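Local coordinates for protein DNA ligase (Archaeoglobus fulgidus, PDB 3GDE) that probably seals nicks in double-stranded DNA during replication, recombination and repair, using ATP and, as in related ligases, an adenylated lysine intermediate, at residues S447-A452 and K463-A468; V505-Q511 and A521-P525; A452-P456 and V536-I542; I88-D93 and L486-Q490. One frame throughout, in Å; residues are numbered along the deposited sequence.

Contact 1 (S447-A452 and K463-A468)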
loop_
_atom_site.group_PDB
_atom_site.type_symbol
_atom_site.label_atom_id
_atom_site.label_comp_id
_atom_site.label_asym_id
_atom_site.label_seq_id
_atom_site.Cartn_x
_atom_site.Cartn_y
_atom_site.Cartn_z
ATOM N N SER A 447 -17.965 8.786 -16.868
ATOM C CA SER A 447 -18.378 10.057 -16.263
ATOM C C SER A 447 -18.494 9.981 -14.740
ATOM O O SER A 447 -18.385 10.998 -14.049
ATOM C CB SER A 447 -19.707 10.525 -16.861
ATOM O OG SER A 447 -20.768 9.656 -16.494
ATOM N N SER A 448 -18.693 8.762 -14.240
ATOM C CA SER A 448 -19.019 8.486 -12.843
ATOM C C SER A 448 -18.243 7.254 -12.346
ATOM O O SER A 448 -18.031 6.315 -13.115
ATOM C CB SER A 448 -20.508 8.209 -12.765
ATOM O OG SER A 448 -20.931 8.157 -11.440
ATOM N N PHE A 449 -17.845 7.250 -11.069
ATOM C CA PHE A 449 -16.936 6.216 -10.519
ATOM C C PHE A 449 -17.374 5.696 -9.156
ATOM O O PHE A 449 -17.657 6.469 -8.253
ATOM C CB PHE A 449 -15.490 6.736 -10.434
ATOM C CG PHE A 449 -14.973 7.305 -11.723
ATOM C CD1 PHE A 449 -15.131 8.661 -12.014
ATOM C CD2 PHE A 449 -14.342 6.490 -12.659
ATOM C CE1 PHE A 449 -14.658 9.197 -13.220
ATOM C CE2 PHE A 449 -13.868 7.020 -13.874
ATOM C CZ PHE A 449 -14.025 8.371 -14.152
ATOM N N GLU A 450 -17.428 4.376 -9.021
ATOM C CA GLU A 450 -17.794 3.715 -7.759
ATOM C C GLU A 450 -16.556 3.573 -6.888
ATOM O O GLU A 450 -15.486 3.191 -7.385
ATOM C CB GLU A 450 -18.384 2.334 -8.030
ATOM C CG GLU A 450 -19.662 2.349 -8.834
ATOM C CD GLU A 450 -20.792 3.037 -8.093
ATOM O OE1 GLU A 450 -21.382 3.988 -8.646
ATOM O OE2 GLU A 450 -21.079 2.633 -6.946
ATOM N N LEU A 451 -16.704 3.870 -5.597
ATOM C CA LEU A 451 -15.553 3.978 -4.691
ATOM C C LEU A 451 -15.674 3.049 -3.499
ATOM O O LEU A 451 -16.752 2.907 -2.916
ATOM C CB LEU A 451 -15.373 5.420 -4.200
ATOM C CG LEU A 451 -15.301 6.564 -5.218
ATOM C CD1 LEU A 451 -15.437 7.891 -4.489
ATOM C CD2 LEU A 451 -14.032 6.527 -6.055
ATOM N N ALA A 452 -14.560 2.421 -3.129
ATOM C CA ALA A 452 -14.581 1.437 -2.054
ATOM C C ALA A 452 -13.418 1.599 -1.099
ATOM O O ALA A 452 -12.312 1.950 -1.507
ATOM C CB ALA A 452 -14.610 0.014 -2.624
ATOM N N LYS A 463 -17.970 -0.947 -0.752
ATOM C CA LYS A 463 -18.459 0.276 -1.392
ATOM C C LYS A 463 -18.845 1.337 -0.379
ATOM O O LYS A 463 -19.391 1.041 0.678
ATOM C CB LYS A 463 -19.643 0.002 -2.318
ATOM C CG LYS A 463 -19.242 -0.396 -3.719
ATOM C CD LYS A 463 -20.287 0.072 -4.729
ATOM C CE LYS A 463 -20.105 -0.628 -6.063
ATOM N NZ LYS A 463 -21.105 -0.172 -7.070
ATOM N N VAL A 464 -18.571 2.582 -0.733
ATOM C CA VAL A 464 -18.686 3.676 0.205
ATOM C C VAL A 464 -19.298 4.919 -0.470
ATOM O O VAL A 464 -19.748 5.848 0.192
ATOM C CB VAL A 464 -17.304 3.898 0.881
ATOM C CG1 VAL A 464 -16.749 5.281 0.657
ATOM C CG2 VAL A 464 -17.354 3.507 2.338
ATOM N N GLY A 465 -19.347 4.913 -1.795
ATOM C CA GLY A 465 -19.961 6.017 -2.508
ATOM C C GLY A 465 -19.698 6.032 -3.995
ATOM O O GLY A 465 -19.167 5.070 -4.562
ATOM N N ARG A 466 -20.086 7.144 -4.611
ATOM C CA ARG A 466 -19.954 7.355 -6.042
ATOM C C ARG A 466 -19.642 8.819 -6.329
ATOM O O ARG A 466 -20.263 9.707 -5.755
ATOM C CB ARG A 466 -21.244 6.949 -6.745
ATOM C CG ARG A 466 -21.084 6.846 -8.227
ATOM C CD ARG A 466 -21.874 7.897 -8.925
ATOM N NE ARG A 466 -23.225 7.433 -9.214
ATOM C CZ ARG A 466 -24.141 8.161 -9.844
ATOM N NH1 ARG A 466 -23.841 9.397 -10.248
ATOM N NH2 ARG A 466 -25.356 7.653 -10.069
ATOM N N VAL A 467 -18.696 9.055 -7.235
ATOM C CA VAL A 467 -18.189 10.398 -7.503
ATOM C C VAL A 467 -18.297 10.765 -8.986
ATOM O O VAL A 467 -18.014 9.942 -9.855
ATOM C CB VAL A 467 -16.729 10.595 -6.956
ATOM C CG1 VAL A 467 -15.719 9.687 -7.664
ATOM C CG2 VAL A 467 -16.298 12.053 -7.036
ATOM N N ALA A 468 -18.708 12.013 -9.249
ATOM C CA ALA A 468 -18.880 12.525 -10.612
ATOM C C ALA A 468 -18.371 13.960 -10.754
ATOM O O ALA A 468 -18.105 14.420 -11.868
ATOM C CB ALA A 468 -20.338 12.439 -11.022
HETATM O O HOH W 1 -18.656 13.893 -14.483
#
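An antiparallel beta hairpin of the C-terminal OB-fold domain pairs Phe-449, Glu-450 and Leu-451 with Val-467, Arg-466 and Gly-465. Phe-449 and Val-467 form a hydrogen-bonded pair, the bond from Phe-449 N to Val-467 O measuring 3.0 Å. The register slips by one at a classic beta bulge, where Val-464 and Gly-465 both face Leu-451: Leu-451 O takes a bond from Val-464 N at 2.9 Å and a weak, longer one from Gly-465 N. At these backbone angles a beta carbon on Gly-465 would collide with the carbonyl oxygen of Val-464, so only glycine fits comfortably there.

On one face Glu-450 lies between two basic side chains. Bent at chi2 (-64°), it swings its carboxylate back toward the neighbouring strand, where Lys-463 NZ reaches Glu-450 OE2 at 2.8 Å from above the carboxylate plane. The other oxygen, Glu-450 OE1, lies near the plane of the Arg-466 guanidinium at its edge, in a long salt bridge of 3.9 Å to Arg-466 NE. An alanine in place of Glu-450 is likely to leave the Lys-463 ammonium without its carboxylate mate and Arg-466 freer to turn.

The opposite face is apolar. The Phe-449 ring meets Phe-503 edge-to-face and packs against helix 473-483, while Leu-451 CD1 touches Val-467 CG1 at 3.7 Å.

Contact 2 (V505-Q511 and A521-P525)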
loop_
_atom_site.group_PDB
_atom_site.type_symbol
_atom_site.label_atom_id
_atom_site.label_comp_id
_atom_site.label_asym_id
_atom_site.label_seq_id
_atom_site.Cartn_x
_atom_site.Cartn_y
_atom_site.Cartn_z
ATOM N N VAL A 505 -10.326 11.499 -2.620
ATOM C CA VAL A 505 -11.714 11.946 -2.632
ATOM C C VAL A 505 -11.999 12.836 -1.415
ATOM O O VAL A 505 -11.710 12.451 -0.271
ATOM C CB VAL A 505 -12.686 10.738 -2.615
ATOM C CG1 VAL A 505 -14.138 11.192 -2.629
ATOM C CG2 VAL A 505 -12.419 9.810 -3.792
ATOM N N ALA A 506 -12.562 14.019 -1.676
ATOM C CA ALA A 506 -13.084 14.885 -0.625
ATOM C C ALA A 506 -14.584 14.634 -0.457
ATOM O O ALA A 506 -15.238 14.096 -1.347
ATOM C CB ALA A 506 -12.819 16.351 -0.958
ATOM N N TYR A 507 -15.132 15.042 0.678
ATOM C CA TYR A 507 -16.546 14.833 0.959
ATOM C C TYR A 507 -17.041 15.892 1.942
ATOM O O TYR A 507 -16.236 16.522 2.631
ATOM C CB TYR A 507 -16.757 13.427 1.544
ATOM C CG TYR A 507 -15.981 13.184 2.818
ATOM C CD1 TYR A 507 -16.588 13.340 4.059
ATOM C CD2 TYR A 507 -14.634 12.804 2.781
ATOM C CE1 TYR A 507 -15.882 13.135 5.238
ATOM C CE2 TYR A 507 -13.909 12.593 3.967
ATOM C CZ TYR A 507 -14.545 12.761 5.190
ATOM O OH TYR A 507 -13.853 12.555 6.374
ATOM N N GLN A 508 -18.358 16.079 2.011
ATOM C CA GLN A 508 -18.959 16.952 3.032
ATOM C C GLN A 508 -19.252 16.186 4.323
ATOM O O GLN A 508 -19.031 16.697 5.426
ATOM C CB GLN A 508 -20.236 17.629 2.514
ATOM C CG GLN A 508 -19.991 18.749 1.489
ATOM C CD GLN A 508 -18.995 19.792 1.965
ATOM O OE1 GLN A 508 -19.121 20.333 3.064
ATOM N NE2 GLN A 508 -17.986 20.069 1.139
ATOM N N GLU A 509 -19.742 14.958 4.169
ATOM C CA GLU A 509 -20.168 14.143 5.297
ATOM C C GLU A 509 -20.107 12.646 4.979
ATOM O O GLU A 509 -20.291 12.243 3.836
ATOM C CB GLU A 509 -21.593 14.536 5.707
ATOM C CG GLU A 509 -22.006 14.017 7.079
ATOM C CD GLU A 509 -23.422 14.426 7.489
ATOM O OE1 GLU A 509 -24.307 14.608 6.607
ATOM O OE2 GLU A 509 -23.640 14.553 8.718
ATOM N N ILE A 510 -19.817 11.840 5.992
ATOM C CA ILE A 510 -20.050 10.397 5.931
ATOM C C ILE A 510 -21.361 10.125 6.680
ATOM O O ILE A 510 -21.491 10.494 7.846
ATOM C CB ILE A 510 -18.892 9.568 6.567
ATOM C CG1 ILE A 510 -17.559 9.861 5.874
ATOM C CG2 ILE A 510 -19.197 8.070 6.493
ATOM C CD1 ILE A 510 -16.332 9.554 6.726
ATOM N N GLN A 511 -22.334 9.517 6.004
ATOM C CA GLN A 511 -23.557 9.071 6.682
ATOM C C GLN A 511 -23.552 7.555 6.859
ATOM O O GLN A 511 -22.918 6.839 6.085
ATOM C CB GLN A 511 -24.831 9.445 5.911
ATOM C CG GLN A 511 -24.721 10.472 4.793
ATOM C CD GLN A 511 -25.909 10.396 3.819
ATOM O OE1 GLN A 511 -26.287 11.395 3.194
ATOM N NE2 GLN A 511 -26.502 9.203 3.690
ATOM N N ALA A 521 -22.080 5.904 3.516
ATOM C CA ALA A 521 -22.161 6.587 2.232
ATOM C C ALA A 521 -21.544 7.975 2.336
ATOM O O ALA A 521 -21.747 8.686 3.326
ATOM C CB ALA A 521 -23.605 6.676 1.766
ATOM N N LEU A 522 -20.782 8.356 1.316
ATOM C CA LEU A 522 -20.243 9.708 1.248
ATOM C C LEU A 522 -21.306 10.669 0.713
ATOM O O LEU A 522 -21.960 10.398 -0.309
ATOM C CB LEU A 522 -18.983 9.765 0.380
ATOM C CG LEU A 522 -17.784 8.884 0.754
ATOM C CD1 LEU A 522 -16.645 9.142 -0.219
ATOM C CD2 LEU A 522 -17.325 9.124 2.186
ATOM N N ARG A 523 -21.479 11.776 1.435
ATOM C CA ARG A 523 -22.347 12.874 1.031
ATOM C C ARG A 523 -21.473 13.929 0.343
ATOM O O ARG A 523 -20.496 14.414 0.915
ATOM C CB ARG A 523 -23.062 13.436 2.265
ATOM C CG ARG A 523 -24.044 14.575 2.027
ATOM C CD ARG A 523 -25.481 14.086 1.746
ATOM N NE ARG A 523 -26.368 15.199 1.406
ATOM C CZ ARG A 523 -27.441 15.122 0.617
ATOM N NH1 ARG A 523 -27.798 13.970 0.054
ATOM N NH2 ARG A 523 -28.163 16.219 0.381
ATOM N N PHE A 524 -21.816 14.246 -0.902
ATOM C CA PHE A 524 -21.059 15.180 -1.758
ATOM C C PHE A 524 -19.577 14.833 -1.943
ATOM O O PHE A 524 -18.704 15.674 -1.695
ATOM C CB PHE A 524 -21.261 16.653 -1.333
ATOM C CG PHE A 524 -22.703 17.041 -1.204
ATOM C CD1 PHE A 524 -23.250 17.315 0.041
ATOM C CD2 PHE A 524 -23.526 17.086 -2.319
ATOM C CE1 PHE A 524 -24.602 17.652 0.168
ATOM C CE2 PHE A 524 -24.872 17.420 -2.198
ATOM C CZ PHE A 524 -25.405 17.706 -0.953
ATOM N N PRO A 525 -19.294 13.605 -2.429
ATOM C CA PRO A 525 -17.917 13.231 -2.727
ATOM C C PRO A 525 -17.414 14.053 -3.914
ATOM O O PRO A 525 -18.186 14.400 -4.809
ATOM C CB PRO A 525 -18.027 11.747 -3.095
ATOM C CG PRO A 525 -19.404 11.598 -3.612
ATOM C CD PRO A 525 -20.239 12.523 -2.777
#
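Leu-522 and Ile-510 run alongside each other in the same direction, with Leu-522 CD2 3.8 Å from Ile-510 CG1. The other methyl, Leu-522 CD1, meets Val-505 CG1 at 4.0 Å; because that valine branch stands anti to its own nitrogen (chi1 -180°), it also reaches Pro-525 CB. Beyond them the Tyr-507 ring approaches Leu-522 obliquely, and Leu-548 of helix 542-550 packs on both Tyr-507 and Ile-510.

Around this apolar centre the backbones bond in antiparallel fashion. Arg-523 N gives Glu-509 O a short, nearly straight bond of 2.7 Å with an angle of 170° at the hydrogen, and Gln-511 and Ala-521 exchange a pair of bonds. Arg-523 O accepts from Gln-508 N at 2.9 Å and, weakly, from Glu-509 N.

At the outer edge the aliphatic part of Gln-508 lies against Phe-524, with Gln-508 CG 3.7 Å from Phe-524 CB. Gln-511 OE1 comes to 3.2 Å from Arg-523 CD, and Phe-524 CE2 sits over one guanidinium face, offset toward its rim.

The two residues facing Arg-523, Gln-508 and Glu-509, make a classic beta bulge in a two-stranded antiparallel hairpin that packs against the OB-fold sheet, Leu-522 bonding by its backbone to Val-464.

Contact 3 (A452-P456 and V536-I542)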
loop_
_atom_site.group_PDB
_atom_site.type_symbol
_atom_site.label_atom_id
_atom_site.label_comp_id
_atom_site.label_asym_id
_atom_site.label_seq_id
_atom_site.Cartn_x
_atom_site.Cartn_y
_atom_site.Cartn_z
ATOM N N ALA A 452 -14.560 2.421 -3.129
ATOM C CA ALA A 452 -14.581 1.437 -2.054
ATOM C C ALA A 452 -13.418 1.599 -1.099
ATOM O O ALA A 452 -12.312 1.950 -1.507
ATOM C CB ALA A 452 -14.610 0.014 -2.624
ATOM N N CYS A 453 -13.691 1.356 0.177
ATOM C CA CYS A 453 -12.654 1.283 1.190
ATOM C C CYS A 453 -12.256 -0.192 1.406
ATOM O O CYS A 453 -12.916 -1.097 0.907
ATOM C CB CYS A 453 -13.128 1.941 2.495
ATOM S SG CYS A 453 -14.375 1.032 3.420
ATOM N N LEU A 454 -11.184 -0.417 2.159
ATOM C CA LEU A 454 -10.626 -1.744 2.361
ATOM C C LEU A 454 -10.955 -2.362 3.731
ATOM O O LEU A 454 -10.886 -1.698 4.763
ATOM C CB LEU A 454 -9.110 -1.688 2.148
ATOM C CG LEU A 454 -8.295 -2.963 2.405
ATOM C CD1 LEU A 454 -8.379 -3.936 1.218
ATOM C CD2 LEU A 454 -6.840 -2.595 2.743
ATOM N N ASP A 455 -11.337 -3.636 3.725
ATOM C CA ASP A 455 -11.420 -4.420 4.947
ATOM C C ASP A 455 -10.080 -5.138 5.061
ATOM O O ASP A 455 -9.813 -6.070 4.305
ATOM C CB ASP A 455 -12.582 -5.414 4.861
ATOM C CG ASP A 455 -12.696 -6.327 6.096
ATOM O OD1 ASP A 455 -11.769 -6.381 6.930
ATOM O OD2 ASP A 455 -13.732 -7.006 6.224
ATOM N N PRO A 456 -9.210 -4.684 5.982
ATOM C CA PRO A 456 -7.847 -5.216 6.043
ATOM C C PRO A 456 -7.724 -6.661 6.571
ATOM O O PRO A 456 -6.670 -7.262 6.414
ATOM C CB PRO A 456 -7.132 -4.230 6.970
ATOM C CG PRO A 456 -8.200 -3.737 7.860
ATOM C CD PRO A 456 -9.435 -3.650 7.005
ATOM N N VAL A 536 -4.107 -0.634 -4.143
ATOM C CA VAL A 536 -5.423 -0.892 -3.526
ATOM C C VAL A 536 -5.322 -1.291 -2.058
ATOM O O VAL A 536 -6.227 -1.004 -1.281
ATOM C CB VAL A 536 -6.345 -1.905 -4.308
ATOM C CG1 VAL A 536 -5.898 -2.089 -5.724
ATOM C CG2 VAL A 536 -6.457 -3.261 -3.592
ATOM N N ASP A 537 -4.222 -1.922 -1.657
ATOM C CA ASP A 537 -4.081 -2.238 -0.235
ATOM C C ASP A 537 -3.539 -1.072 0.605
ATOM O O ASP A 537 -3.325 -1.223 1.804
ATOM C CB ASP A 537 -3.355 -3.572 0.006
ATOM C CG ASP A 537 -1.901 -3.537 -0.388
ATOM O OD1 ASP A 537 -1.173 -2.642 0.113
ATOM O OD2 ASP A 537 -1.480 -4.428 -1.175
ATOM N N GLU A 538 -3.359 0.095 -0.015
ATOM C CA GLU A 538 -3.101 1.323 0.747
ATOM C C GLU A 538 -4.300 2.288 0.768
ATOM O O GLU A 538 -4.177 3.422 1.227
ATOM C CB GLU A 538 -1.818 2.032 0.293
ATOM C CG GLU A 538 -0.525 1.308 0.661
ATOM C CD GLU A 538 -0.363 1.032 2.173
ATOM O OE1 GLU A 538 0.333 0.049 2.513
ATOM O OE2 GLU A 538 -0.920 1.776 3.026
ATOM N N ALA A 539 -5.456 1.822 0.293
ATOM C CA ALA A 539 -6.684 2.592 0.378
ATOM C C ALA A 539 -7.111 2.643 1.829
ATOM O O ALA A 539 -6.784 1.750 2.612
ATOM C CB ALA A 539 -7.774 1.974 -0.471
ATOM N N ASP A 540 -7.841 3.687 2.189
ATOM C CA ASP A 540 -8.314 3.825 3.556
ATOM C C ASP A 540 -9.244 2.686 3.948
ATOM O O ASP A 540 -10.005 2.176 3.126
ATOM C CB ASP A 540 -8.945 5.197 3.775
ATOM C CG ASP A 540 -7.898 6.291 3.895
ATOM O OD1 ASP A 540 -7.209 6.340 4.946
ATOM O OD2 ASP A 540 -7.751 7.081 2.940
ATOM N N THR A 541 -9.137 2.280 5.209
ATOM C CA THR A 541 -9.801 1.083 5.714
ATOM C C THR A 541 -11.193 1.384 6.242
ATOM O O THR A 541 -11.494 2.531 6.595
ATOM C CB THR A 541 -8.959 0.416 6.827
ATOM O OG1 THR A 541 -8.768 1.341 7.908
ATOM C CG2 THR A 541 -7.598 -0.014 6.288
ATOM N N ILE A 542 -12.045 0.360 6.288
ATOM C CA ILE A 542 -13.370 0.488 6.915
ATOM C C ILE A 542 -13.300 1.041 8.357
ATOM O O ILE A 542 -14.185 1.791 8.786
ATOM C CB ILE A 542 -14.174 -0.846 6.849
ATOM C CG1 ILE A 542 -15.598 -0.670 7.391
ATOM C CG2 ILE A 542 -13.440 -1.993 7.568
ATOM C CD1 ILE A 542 -16.453 0.312 6.602
#
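A single backbone bridge, Leu-454 with Thr-541, joins strand 446-454 of the OB domain to the segment that leads into helix 542-550. Two hydrogen bonds make it: Leu-454 N gives to Asp-540 O at 3.0 Å, and Leu-454 O receives Ile-542 N at 2.8 Å. The same carbonyl is approached by Thr-541 CA at 3.1 Å in a CA-H...O contact.

Side chains add to the bridge. Cys-453 holds SG between its own backbone nitrogen and carbonyl carbon (chi1 72°), directing the sulfur to Ile-542, where it lies 3.7 Å from Ile-542 CA and 3.9 Å from Ile-542 CD1. Leu-454 CD2 reaches the 3-10 segment 536-538, 3.9 Å from Asp-537 O. Farther along, the Pro-456 ring crosses the Thr-541 side chain at about a right angle, Pro-456 CG to Thr-541 CG2 4.1 Å.

Thr-541 also serves as N-cap of helix 542-550, its OG1 accepting from Arg-544 N. Asp-540 forms a salt bridge with Arg-544 and takes a hydrogen bond from Asp-429 N. The contact thus sits where the start of helix 542-550 meets strand 446-454, with neighbouring strand 428-437 touching Cys-453, Val-536 and Ala-539, and strand 461-467 touching Leu-454 and Ile-542.

Contact 4 (I88-D93 and L486-Q490)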
loop_
_atom_site.group_PDB
_atom_site.type_symbol
_atom_site.label_atom_id
_atom_site.label_comp_id
_atom_site.label_asym_id
_atom_site.label_seq_id
_atom_site.Cartn_x
_atom_site.Cartn_y
_atom_site.Cartn_z
ATOM N N ILE A 88 -13.371 -12.163 -20.637
ATOM C CA ILE A 88 -13.189 -11.514 -19.325
ATOM C C ILE A 88 -14.473 -10.831 -18.838
ATOM O O ILE A 88 -14.772 -10.857 -17.652
ATOM C CB ILE A 88 -11.962 -10.545 -19.260
ATOM C CG1 ILE A 88 -11.371 -10.551 -17.842
ATOM C CG2 ILE A 88 -12.328 -9.107 -19.708
ATOM C CD1 ILE A 88 -10.289 -9.518 -17.591
ATOM N N ARG A 89 -15.234 -10.257 -19.766
ATOM C CA ARG A 89 -16.520 -9.624 -19.456
ATOM C C ARG A 89 -17.615 -10.670 -19.240
ATOM O O ARG A 89 -18.583 -10.422 -18.521
ATOM C CB ARG A 89 -16.911 -8.628 -20.551
ATOM C CG ARG A 89 -15.946 -7.447 -20.668
ATOM C CD ARG A 89 -16.394 -6.417 -21.701
ATOM N NE ARG A 89 -16.316 -6.904 -23.083
ATOM C CZ ARG A 89 -15.267 -6.774 -23.888
ATOM N NH1 ARG A 89 -14.160 -6.172 -23.469
ATOM N NH2 ARG A 89 -15.325 -7.251 -25.126
ATOM N N GLU A 90 -17.449 -11.840 -19.859
ATOM C CA GLU A 90 -18.333 -12.987 -19.625
ATOM C C GLU A 90 -18.078 -13.628 -18.258
ATOM O O GLU A 90 -19.007 -13.808 -17.469
ATOM C CB GLU A 90 -18.155 -14.031 -20.733
ATOM C CG GLU A 90 -18.944 -15.331 -20.518
ATOM C CD GLU A 90 -18.653 -16.407 -21.575
ATOM O OE1 GLU A 90 -19.147 -17.546 -21.387
ATOM O OE2 GLU A 90 -17.939 -16.128 -22.582
ATOM N N TYR A 91 -16.818 -13.970 -17.981
ATOM C CA TYR A 91 -16.470 -14.665 -16.738
ATOM C C TYR A 91 -16.268 -13.720 -15.544
ATOM O O TYR A 91 -16.383 -14.148 -14.393
ATOM C CB TYR A 91 -15.230 -15.553 -16.937
ATOM C CG TYR A 91 -15.468 -16.789 -17.778
ATOM C CD1 TYR A 91 -15.293 -16.756 -19.157
ATOM C CD2 TYR A 91 -15.858 -17.995 -17.193
ATOM C CE1 TYR A 91 -15.503 -17.883 -19.944
ATOM C CE2 TYR A 91 -16.077 -19.140 -17.977
ATOM C CZ TYR A 91 -15.890 -19.070 -19.354
ATOM O OH TYR A 91 -16.094 -20.182 -20.148
ATOM N N GLY A 92 -15.965 -12.451 -15.816
ATOM C CA GLY A 92 -15.774 -11.455 -14.754
ATOM C C GLY A 92 -14.394 -11.490 -14.100
ATOM O O GLY A 92 -14.129 -10.745 -13.156
ATOM N N ASP A 93 -13.511 -12.344 -14.616
ATOM C CA ASP A 93 -12.188 -12.547 -14.034
ATOM C C ASP A 93 -11.264 -13.145 -15.078
ATOM O O ASP A 93 -11.634 -14.106 -15.740
ATOM C CB ASP A 93 -12.286 -13.487 -12.825
ATOM C CG ASP A 93 -10.964 -13.675 -12.132
ATOM O OD1 ASP A 93 -10.551 -12.772 -11.378
ATOM O OD2 ASP A 93 -10.325 -14.726 -12.342
ATOM N N LEU A 486 -9.441 -2.707 -17.922
ATOM C CA LEU A 486 -9.791 -3.341 -16.661
ATOM C C LEU A 486 -11.278 -3.661 -16.547
ATOM O O LEU A 486 -11.713 -4.151 -15.505
ATOM C CB LEU A 486 -9.353 -2.460 -15.479
ATOM C CG LEU A 486 -7.900 -1.967 -15.396
ATOM C CD1 LEU A 486 -7.689 -1.271 -14.060
ATOM C CD2 LEU A 486 -6.868 -3.096 -15.573
ATOM N N ILE A 487 -12.051 -3.387 -17.601
ATOM C CA ILE A 487 -13.493 -3.660 -17.564
ATOM C C ILE A 487 -13.754 -5.164 -17.583
ATOM O O ILE A 487 -13.329 -5.892 -18.488
ATOM C CB ILE A 487 -14.315 -2.927 -18.661
ATOM C CG1 ILE A 487 -14.352 -1.410 -18.398
ATOM C CG2 ILE A 487 -15.748 -3.486 -18.715
ATOM C CD1 ILE A 487 -14.780 -0.561 -19.601
ATOM N N VAL A 488 -14.477 -5.599 -16.563
ATOM C CA VAL A 488 -14.612 -6.993 -16.237
ATOM C C VAL A 488 -16.120 -7.335 -16.173
ATOM O O VAL A 488 -16.529 -8.491 -16.066
ATOM C CB VAL A 488 -13.823 -7.250 -14.925
ATOM C CG1 VAL A 488 -14.730 -7.336 -13.703
ATOM C CG2 VAL A 488 -12.940 -8.451 -15.065
ATOM N N SER A 489 -16.933 -6.294 -16.250
ATOM C CA SER A 489 -18.380 -6.424 -16.319
ATOM C C SER A 489 -18.901 -5.168 -16.992
ATOM O O SER A 489 -18.450 -4.063 -16.687
ATOM C CB SER A 489 -18.995 -6.585 -14.920
ATOM O OG SER A 489 -20.409 -6.441 -14.938
ATOM N N GLN A 490 -19.809 -5.345 -17.945
ATOM C CA GLN A 490 -20.542 -4.215 -18.515
ATOM C C GLN A 490 -22.010 -4.566 -18.695
ATOM O O GLN A 490 -22.360 -5.392 -19.549
ATOM C CB GLN A 490 -19.934 -3.727 -19.834
ATOM C CG GLN A 490 -20.620 -2.467 -20.343
ATOM C CD GLN A 490 -19.854 -1.731 -21.424
ATOM O OE1 GLN A 490 -18.625 -1.790 -21.503
ATOM N NE2 GLN A 490 -20.588 -1.005 -22.255
HETATM O O HOH W 2 -12.535 -5.646 -21.115
HETATM O O HOH W 3 -19.972 -8.096 -18.712
#
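Val-488 packs against the C-terminal end of helix 81-91, joining the N-terminal, DNA-binding domain to a strand of the C-terminal OB-fold domain, a domain contact of the closed conformation. Its apolar part is small: Val-488 CG2 meets Ile-88 CD1 at 3.8 Å, the two side chains crossing at about a right angle. An alanine in place of Val-488 would probably open a gap between the strand and the helix end, depriving Ile-88 CD1 of its neighbour from the other domain.

Methyl groups also pack against backbone carbonyls. Val-488 CG2 lies 3.2 Å from Gly-92 O, and Ile-88, with CG2 set between its backbone nitrogen and carbonyl carbon, brings that branch to 3.6 Å from Ile-487 O.

No direct hydrogen bond links the two segments. Instead, Val-488 O draws two CA-H...O contacts, from Arg-89 CA at 3.6 Å and from Gly-92 CA at 3.3 Å, the second with an angle of 167° at the hydrogen. Gly-92 has left the helix with positive phi (81°), a backbone shape that glycine adopts readily, while its N still closes the last turn onto Ile-88 O.

Water supplies the remaining polar links. One molecule accepts from Arg-89 NH1 and donates to Ile-487 O. A second donates to Arg-89 O at 2.7 Å and accepts from Gln-490 N at 2.9 Å.

Contacts 1, 2 and 3 build up one region of the OB-fold domain, whereas contact 4 ties that domain to the N-terminal one. Contacts 1 and 2 have centres about 11 Å apart and touch directly: Val-464 O lies 2.9 Å from Leu-522 N, a probable hydrogen bond, and Leu-451 CD1 packs on Val-505 CG2. Contact 3 continues strand 446-454 beyond contact 1 and shares Ala-452 with it. It also lies nearest the predicted ATP site, the Asp-540 side chain being about 6 Å from that of Arg-414 and about 5 Å from a phosphate ion that probably comes from the crystallisation liquor. Contact 4 stands apart, its centre about 18 Å from that of contact 1.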